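Local coordinates for protein glycogen synthase (Cyanobacterium sp. CLg1, PDB 6GNF) that belongs to the glycogen synthase family of two-domain GT-B enzymes and binds adenosine-5'-diphosphate and a glycan, at residues E49-I54 and K527-Y532; A268-V271 and F275-E278. One frame throughout, in Å; residues are numbered along the deposited sequence.

Contact 1: residues E49-I54 and K527-Y532; sequences EELAKI and KPAAKY
L51 and A529 mark the crossing of two helices, their CA atoms 6.4 Å apart, where the short axes approach to 9.7 Å and cross at -75°. At so steep an angle the helices share little length, and A529 carries most of the meeting on its side. Its methyl group points at 49-54 and is met by E50, L51 and I54, one helical turn's worth of side chains; alanine's small methyl fits among these three side chains of the other helix. E50 comes closest: its CG lies 3.4 Å from A529 CB, a tight aliphatic contact. With CG anti to the backbone N (chi1 180°) and the chain bent at chi2 (64°), E50 sets its methylenes against the methyl, while its partly exposed side chain also reaches W525 and K526.

This is the place where the chain's last helix, 526-540, returns to the N-terminal Rossmann-like domain, a crossover familiar in GT-B enzymes, here resting on the end of helix 39-54.

L51 leaves its backbone at a slant, but its end turns inward: CD2 rests against the carbonyl A529 O at 4.0 Å and makes apolar contact with A529 CB at 4.3 Å. Leucine suits this buried place because its apolar side chain touches both A529 and V533. I54 touches from the exposed margin, CD1 being 4.2 Å from A529 CB. Its reach is that of the longer CG1 branch, and the same residue closes a helical turn through I54 N to E50 O, 3.0 Å. L47, one turn back from L51, covers A529 as well and also touches Y532.

Contact 2: residues A268-V271 and F275-E278; sequences ALTV and FAHE
T270 and F275 meet with their side chains crossing at about a right angle, the threonine hydroxyl directed at the edge of the phenyl ring rather than over a face. The contact belongs to a beta-alpha unit of the N-terminal Rossmann-like domain: strand 267-270 ends, the chain turns, and helix 273-281 follows and packs against the strand end, with CA atoms of T270 and A276 6.3 Å apart.

Threonine suits this strand end because its two branches do different work. OG1, anti to the backbone N (chi1 -168°), lies near the ring plane, 3.3 Å from F275 CD2 and 3.5 Å from F275 CE2, where an electron-rich oxygen faces the faintly positive C-H rim. Its hydroxyl is not left to the ring alone: it is hydrogen-bonded to L200 O of the adjoining strand, which satisfies a buried polar group. The methyl branch takes the apolar neighbour, CG2 standing 3.6 Å from A276 CB and 3.8 Å from A276 CA. Alanine's single methyl lets strand and helix pack closely here.

F275 projects from the helix toward the strand, its CG anti to the backbone N (chi1 -179°), and its ring also touches L200 and P435. Its N is hydrogen-bonded to S272 OG in the intervening turn. V271, next to T270 and just past the strand, belongs to the glycan pocket and touches the bound AC1; the F275 side chain is about 8 Å from that ligand. E278 bonds through OE2 to G456 N, while its other oxygen, OE1, sits in the plane of the phenyl ring at another edge, 3.6 Å from F275 CD1.

In the fold
From the N terminus, the chain first forms helix 39-54, whose last turns are later packed against by a helix near the C terminus. Contact 2 closes a small loop much earlier, joining 268-271 to 275-278 within one beta-alpha unit of the nine-stranded N-terminal sheet. After strand 298-300 the chain builds the second domain with its parallel six-stranded sheet, before helix 526-540 comes back and closes contact 1, a loop of 472 residues that encloses contact 2 without crossing it. Although their centres are 19 Å apart, the two meet on that returning helix: Y532 CE1 packs 3.8 Å from L269 CD1. One C-terminal helix thus touches both helix 39-54 and strand 267-270 of the first domain.

Contact 1: residues E49-I54 and K527-Y532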
loop_
_atom_site.group_PDB
_atom_site.type_symbol
_atom_site.label_atom_id
_atom_site.label_comp_id
_atom_site.label_asym_id
_atom_site.label_seq_id
_atom_site.Cartn_x
_atom_site.Cartn_y
_atom_site.Cartn_z
ATOM N N GLU A 49 -3.952 -13.854 7.118
ATOM C CA GLU A 49 -5.094 -14.768 7.135
ATOM C C GLU A 49 -4.809 -16.034 6.339
ATOM O O GLU A 49 -5.171 -17.122 6.760
ATOM C CB GLU A 49 -6.373 -14.080 6.640
ATOM C CG GLU A 49 -6.976 -13.149 7.684
ATOM C CD GLU A 49 -8.233 -12.410 7.246
ATOM O OE1 GLU A 49 -8.645 -11.491 7.989
ATOM O OE2 GLU A 49 -8.774 -12.682 6.155
ATOM N N GLU A 50 -4.120 -15.893 5.210
ATOM C CA GLU A 50 -3.779 -17.053 4.377
ATOM C C GLU A 50 -2.740 -17.919 5.083
ATOM O O GLU A 50 -2.826 -19.134 5.073
ATOM C CB GLU A 50 -3.263 -16.604 3.004
ATOM C CG GLU A 50 -2.872 -17.743 2.066
ATOM C CD GLU A 50 -4.038 -18.641 1.666
ATOM O OE1 GLU A 50 -5.203 -18.192 1.769
ATOM O OE2 GLU A 50 -3.792 -19.807 1.253
ATOM N N LEU A 51 -1.770 -17.281 5.718
ATOM C CA LEU A 51 -0.744 -18.010 6.465
ATOM C C LEU A 51 -1.327 -18.792 7.636
ATOM O O LEU A 51 -0.843 -19.878 7.949
ATOM C CB LEU A 51 0.346 -17.047 6.942
ATOM C CG LEU A 51 1.197 -16.460 5.806
ATOM C CD1 LEU A 51 2.006 -15.266 6.268
ATOM C CD2 LEU A 51 2.126 -17.510 5.226
ATOM N N ALA A 52 -2.325 -18.218 8.306
ATOM C CA ALA A 52 -3.030 -18.920 9.385
ATOM C C ALA A 52 -3.816 -20.099 8.849
ATOM O O ALA A 52 -3.856 -21.150 9.475
ATOM C CB ALA A 52 -3.956 -17.965 10.120
ATOM N N LYS A 53 -4.436 -19.906 7.688
ATOM C CA LYS A 53 -5.204 -20.946 7.004
ATOM C C LYS A 53 -4.335 -22.169 6.700
ATOM O O LYS A 53 -4.717 -23.282 6.983
ATOM C CB LYS A 53 -5.803 -20.366 5.719
ATOM C CG LYS A 53 -7.136 -20.966 5.298
ATOM C CD LYS A 53 -7.959 -19.972 4.480
ATOM C CE LYS A 53 -7.507 -19.909 3.027
ATOM N NZ LYS A 53 -8.088 -21.013 2.200
ATOM N N ILE A 54 -3.116 -21.938 6.224
ATOM C CA ILE A 54 -2.143 -23.007 5.973
ATOM C C ILE A 54 -1.735 -23.732 7.261
ATOM O O ILE A 54 -1.296 -24.872 7.192
ATOM C CB ILE A 54 -0.852 -22.450 5.323
ATOM C CG1 ILE A 54 -1.124 -21.880 3.939
ATOM C CG2 ILE A 54 0.216 -23.535 5.196
ATOM C CD1 ILE A 54 -0.027 -20.942 3.479
ATOM N N LYS A 527 -0.893 -18.807 -3.723
ATOM C CA LYS A 527 0.446 -18.989 -4.303
ATOM C C LYS A 527 1.523 -18.080 -3.714
ATOM O O LYS A 527 2.636 -18.547 -3.479
ATOM C CB LYS A 527 0.416 -18.801 -5.820
ATOM C CG LYS A 527 -0.285 -19.921 -6.560
ATOM C CD LYS A 527 -0.578 -19.520 -7.995
ATOM C CE LYS A 527 -1.589 -20.448 -8.650
ATOM N NZ LYS A 527 -1.020 -21.799 -8.911
ATOM N N PRO A 528 1.239 -16.775 -3.586
ATOM C CA PRO A 528 2.274 -15.940 -2.984
ATOM C C PRO A 528 2.558 -16.282 -1.520
ATOM O O PRO A 528 3.722 -16.283 -1.120
ATOM C CB PRO A 528 1.727 -14.513 -3.134
ATOM C CG PRO A 528 0.301 -14.660 -3.496
ATOM C CD PRO A 528 0.173 -15.971 -4.196
ATOM N N ALA A 529 1.531 -16.634 -0.753
ATOM C CA ALA A 529 1.731 -17.013 0.655
ATOM C C ALA A 529 2.690 -18.188 0.741
ATOM O O ALA A 529 3.566 -18.223 1.603
ATOM C CB ALA A 529 0.414 -17.374 1.314
ATOM N N ALA A 530 2.506 -19.152 -0.153
ATOM C CA ALA A 530 3.386 -20.317 -0.226
ATOM C C ALA A 530 4.847 -19.925 -0.477
ATOM O O ALA A 530 5.755 -20.560 0.044
ATOM C CB ALA A 530 2.898 -21.274 -1.300
ATOM N N LYS A 531 5.067 -18.874 -1.266
ATOM C CA LYS A 531 6.414 -18.372 -1.505
ATOM C C LYS A 531 6.997 -17.726 -0.263
ATOM O O LYS A 531 8.178 -17.887 0.005
ATOM C CB LYS A 531 6.432 -17.351 -2.627
ATOM C CG LYS A 531 6.175 -17.913 -4.004
ATOM C CD LYS A 531 6.289 -16.779 -5.010
ATOM C CE LYS A 531 5.596 -17.094 -6.313
ATOM N NZ LYS A 531 6.309 -18.189 -7.016
ATOM N N TYR A 532 6.182 -16.965 0.469
ATOM C CA TYR A 532 6.617 -16.413 1.757
ATOM C C TYR A 532 7.032 -17.538 2.716
ATOM O O TYR A 532 8.091 -17.479 3.350
ATOM C CB TYR A 532 5.514 -15.555 2.396
ATOM C CG TYR A 532 5.420 -14.143 1.860
ATOM C CD1 TYR A 532 6.197 -13.123 2.396
ATOM C CD2 TYR A 532 4.539 -13.820 0.832
ATOM C CE1 TYR A 532 6.109 -11.827 1.908
ATOM C CE2 TYR A 532 4.441 -12.531 0.344
ATOM C CZ TYR A 532 5.221 -11.538 0.876
ATOM O OH TYR A 532 5.085 -10.263 0.350
#

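Contact 2: residues A268-V271 and F275-E278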
loop_
_atom_site.group_PDB
_atom_site.type_symbol
_atom_site.label_atom_id
_atom_site.label_comp_id
_atom_site.label_asym_id
_atom_site.label_seq_id
_atom_site.Cartn_x
_atom_site.Cartn_y
_atom_site.Cartn_z
ATOM N N ALA A 268 15.406 -9.038 3.005
ATOM C CA ALA A 268 14.600 -7.943 2.495
ATOM C C ALA A 268 13.739 -8.449 1.349
ATOM O O ALA A 268 14.232 -9.112 0.448
ATOM C CB ALA A 268 15.502 -6.817 2.027
ATOM N N LEU A 269 12.435 -8.195 1.439
ATOM C CA LEU A 269 11.474 -8.595 0.415
ATOM C C LEU A 269 10.667 -7.396 -0.041
ATOM O O LEU A 269 10.577 -6.374 0.652
ATOM C CB LEU A 269 10.495 -9.632 0.970
ATOM C CG LEU A 269 11.048 -10.953 1.501
ATOM C CD1 LEU A 269 9.940 -11.790 2.108
ATOM C CD2 LEU A 269 11.736 -11.722 0.389
ATOM N N THR A 270 10.041 -7.532 -1.205
ATOM C CA THR A 270 9.086 -6.525 -1.658
ATOM C C THR A 270 7.913 -7.163 -2.420
ATOM O O THR A 270 7.822 -8.393 -2.506
ATOM C CB THR A 270 9.780 -5.405 -2.457
ATOM O OG1 THR A 270 8.866 -4.313 -2.635
ATOM C CG2 THR A 270 10.280 -5.909 -3.798
ATOM N N VAL A 271 7.028 -6.330 -2.964
ATOM C CA VAL A 271 5.691 -6.782 -3.324
ATOM C C VAL A 271 5.474 -7.070 -4.823
ATOM O O VAL A 271 4.340 -7.270 -5.259
ATOM C CB VAL A 271 4.628 -5.817 -2.767
ATOM C CG1 VAL A 271 4.618 -5.886 -1.246
ATOM C CG2 VAL A 271 4.874 -4.384 -3.223
ATOM N N PHE A 275 9.238 -4.865 -9.481
ATOM C CA PHE A 275 9.569 -3.726 -8.628
ATOM C C PHE A 275 10.928 -3.921 -7.961
ATOM O O PHE A 275 11.721 -2.981 -7.885
ATOM C CB PHE A 275 8.498 -3.490 -7.573
ATOM C CG PHE A 275 8.778 -2.307 -6.681
ATOM C CD1 PHE A 275 8.953 -1.041 -7.225
ATOM C CD2 PHE A 275 8.855 -2.459 -5.310
ATOM C CE1 PHE A 275 9.207 0.049 -6.411
ATOM C CE2 PHE A 275 9.107 -1.373 -4.490
ATOM C CZ PHE A 275 9.282 -0.118 -5.042
ATOM N N ALA A 276 11.197 -5.143 -7.501
ATOM C CA ALA A 276 12.485 -5.464 -6.877
ATOM C C ALA A 276 13.615 -5.167 -7.860
ATOM O O ALA A 276 14.632 -4.577 -7.501
ATOM C CB ALA A 276 12.522 -6.929 -6.462
ATOM N N HIS A 277 13.401 -5.586 -9.103
ATOM C CA HIS A 277 14.312 -5.312 -10.200
ATOM C C HIS A 277 14.538 -3.815 -10.380
ATOM O O HIS A 277 15.663 -3.384 -10.565
ATOM C CB HIS A 277 13.726 -5.907 -11.476
ATOM C CG HIS A 277 14.697 -5.995 -12.598
ATOM N ND1 HIS A 277 15.288 -4.874 -13.139
ATOM C CD2 HIS A 277 15.121 -7.043 -13.346
ATOM C CE1 HIS A 277 16.068 -5.229 -14.141
ATOM N NE2 HIS A 277 15.985 -6.539 -14.286
ATOM N N GLU A 278 13.460 -3.035 -10.362
ATOM C CA GLU A 278 13.567 -1.584 -10.529
ATOM C C GLU A 278 14.364 -0.955 -9.406
ATOM O O GLU A 278 15.225 -0.113 -9.646
ATOM C CB GLU A 278 12.186 -0.937 -10.584
ATOM C CG GLU A 278 11.455 -1.155 -11.896
ATOM C CD GLU A 278 10.011 -0.701 -11.867
ATOM O OE1 GLU A 278 9.422 -0.575 -10.776
ATOM O OE2 GLU A 278 9.482 -0.461 -12.971
#